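Local coordinates for protein cysteine synthase (Fusobacterium nucleatum subsp. nucleatum, PDB 5Z5C) that uses pyridoxal 5'-phosphate to produce hydrogen sulfide, probably by breaking down L-cysteine, and may also act as a cysteine synthase, at residues 150-155 against 236-241. Residues are numbered along the deposited sequence; the frame is centred on the assembly and turned at random.
Sequences SQFSNL and DEFIPD
The ring of F152, in a loop just ahead of helix 155-163, packs its edge against P240, joining two loops beside the cofactor site of this fold-type II pyridoxal-phosphate enzyme. The tight part of the contact is apolar: CD1 of F152 lies 3.6 Å from CB of P240, near the ring plane. With CG of F152 anti to its own carbonyl carbon (chi1 -71°), the ring runs past P240 until CZ of F152 lies 3.8 Å from OD1 of D236, the two side chains coming from opposite directions with ring and carboxylate planes 42° apart. F238 turns its ring edge to F152 more loosely, with CE1 of F238 4.3 Å from CG of F152, while CA of P240 lies over one face of the F238 ring, toward its rim. The side chain of F152 comes within about 6 Å of the bound pyridoxal phosphate.

The exposed side is looser. CB of S153 stays 4.2 Å from CG of D241, and a backbone hydrogen bond between F152 and L242 adds a tie just beyond. The S153 hydroxyl turns back into its own loop, where S153 N and OG approach S150 O from the same face of its plane, OG donating over 3.3 Å with a C=O...OG angle of 124°.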
loop_
_atom_site.group_PDB
_atom_site.type_symbol
_atom_site.label_atom_id
_atom_site.label_comp_id
_atom_site.label_asym_id
_atom_site.label_seq_id
_atom_site.Cartn_x
_atom_site.Cartn_y
_atom_site.Cartn_z
ATOM N N SER B 150 -21.059 3.547 11.979
ATOM C CA SER B 150 -22.365 3.300 11.337
ATOM C C SER B 150 -22.247 3.432 9.810
ATOM O O SER B 150 -23.043 4.104 9.153
ATOM C CB SER B 150 -23.438 4.256 11.887
ATOM O OG SER B 150 -23.377 4.292 13.301
ATOM N N GLN B 151 -21.229 2.751 9.285
ATOM C CA GLN B 151 -20.709 2.956 7.936
ATOM C C GLN B 151 -21.823 2.841 6.905
ATOM O O GLN B 151 -21.869 3.642 5.998
ATOM C CB GLN B 151 -19.564 1.961 7.625
ATOM C CG GLN B 151 -19.979 0.475 7.661
ATOM C CD GLN B 151 -18.861 -0.482 7.310
ATOM O OE1 GLN B 151 -18.133 -0.279 6.324
ATOM N NE2 GLN B 151 -18.707 -1.536 8.133
ATOM N N PHE B 152 -22.715 1.866 7.095
ATOM C CA PHE B 152 -23.830 1.618 6.182
ATOM C C PHE B 152 -24.961 2.688 6.183
ATOM O O PHE B 152 -25.780 2.707 5.265
ATOM C CB PHE B 152 -24.413 0.214 6.435
ATOM C CG PHE B 152 -23.511 -0.911 5.986
ATOM C CD1 PHE B 152 -23.335 -1.182 4.631
ATOM C CD2 PHE B 152 -22.863 -1.710 6.910
ATOM C CE1 PHE B 152 -22.504 -2.217 4.205
ATOM C CE2 PHE B 152 -22.037 -2.741 6.494
ATOM C CZ PHE B 152 -21.853 -2.992 5.137
ATOM N N SER B 153 -24.994 3.567 7.189
ATOM C CA SER B 153 -26.002 4.645 7.279
ATOM C C SER B 153 -25.450 6.053 7.516
ATOM O O SER B 153 -26.209 7.005 7.443
ATOM C CB SER B 153 -26.978 4.322 8.431
ATOM O OG SER B 153 -26.286 4.087 9.645
ATOM N N ASN B 154 -24.157 6.205 7.811
ATOM C CA ASN B 154 -23.624 7.491 8.282
ATOM C C ASN B 154 -23.337 8.409 7.069
ATOM O O ASN B 154 -22.573 8.051 6.174
ATOM C CB ASN B 154 -22.359 7.239 9.159
ATOM C CG ASN B 154 -21.827 8.494 9.823
ATOM O OD1 ASN B 154 -22.184 9.613 9.448
ATOM N ND2 ASN B 154 -20.949 8.313 10.828
ATOM N N LEU B 155 -23.971 9.585 7.039
ATOM C CA LEU B 155 -23.735 10.583 5.974
ATOM C C LEU B 155 -22.297 11.104 5.846
ATOM O O LEU B 155 -21.883 11.549 4.770
ATOM C CB LEU B 155 -24.701 11.775 6.136
ATOM C CG LEU B 155 -26.148 11.557 5.636
ATOM C CD1 LEU B 155 -26.981 12.830 5.785
ATOM C CD2 LEU B 155 -26.168 11.084 4.186
ATOM N N ASP B 236 -22.413 -7.236 0.430
ATOM C CA ASP B 236 -22.245 -8.332 1.368
ATOM C C ASP B 236 -23.468 -8.559 2.282
ATOM O O ASP B 236 -23.403 -9.447 3.140
ATOM C CB ASP B 236 -20.978 -8.111 2.195
ATOM C CG ASP B 236 -21.113 -6.978 3.199
ATOM O OD1 ASP B 236 -22.164 -6.268 3.175
ATOM O OD2 ASP B 236 -20.168 -6.785 4.007
ATOM N N GLU B 237 -24.562 -7.789 2.119
ATOM C CA GLU B 237 -25.615 -7.789 3.148
ATOM C C GLU B 237 -27.057 -7.389 2.768
ATOM O O GLU B 237 -27.985 -8.141 3.051
ATOM C CB GLU B 237 -25.153 -6.949 4.359
ATOM C CG GLU B 237 -25.600 -7.514 5.703
ATOM C CD GLU B 237 -24.863 -8.789 6.080
ATOM O OE1 GLU B 237 -23.615 -8.795 6.024
ATOM O OE2 GLU B 237 -25.531 -9.785 6.432
ATOM N N PHE B 238 -27.247 -6.207 2.195
ATOM C CA PHE B 238 -28.588 -5.611 1.958
ATOM C C PHE B 238 -28.330 -4.266 1.295
ATOM O O PHE B 238 -27.287 -3.699 1.552
ATOM C CB PHE B 238 -29.427 -5.467 3.279
ATOM C CG PHE B 238 -28.980 -4.351 4.243
ATOM C CD1 PHE B 238 -27.611 -4.061 4.456
ATOM C CD2 PHE B 238 -29.933 -3.625 4.984
ATOM C CE1 PHE B 238 -27.221 -3.047 5.332
ATOM C CE2 PHE B 238 -29.538 -2.616 5.869
ATOM C CZ PHE B 238 -28.182 -2.328 6.040
ATOM N N ILE B 239 -29.207 -3.764 0.416
ATOM C CA ILE B 239 -28.997 -2.374 -0.082
ATOM C C ILE B 239 -28.808 -1.534 1.176
ATOM O O ILE B 239 -29.689 -1.526 2.026
ATOM C CB ILE B 239 -30.131 -1.719 -0.944
ATOM C CG1 ILE B 239 -31.504 -2.349 -0.723
ATOM C CG2 ILE B 239 -29.782 -1.714 -2.428
ATOM C CD1 ILE B 239 -32.616 -1.632 -1.466
ATOM N N PRO B 240 -27.638 -0.892 1.344
ATOM C CA PRO B 240 -27.548 -0.131 2.577
ATOM C C PRO B 240 -28.365 1.146 2.505
ATOM O O PRO B 240 -28.545 1.716 1.436
ATOM C CB PRO B 240 -26.057 0.181 2.697
ATOM C CG PRO B 240 -25.573 0.164 1.301
ATOM C CD PRO B 240 -26.365 -0.890 0.604
ATOM N N ASP B 241 -28.838 1.553 3.668
ATOM C CA ASP B 241 -29.549 2.806 3.890
ATOM C C ASP B 241 -28.929 4.014 3.148
ATOM O O ASP B 241 -29.659 4.839 2.611
ATOM C CB ASP B 241 -29.628 2.999 5.411
ATOM C CG ASP B 241 -30.275 4.303 5.838
ATOM O OD1 ASP B 241 -29.783 5.378 5.424
ATOM O OD2 ASP B 241 -31.220 4.260 6.659
#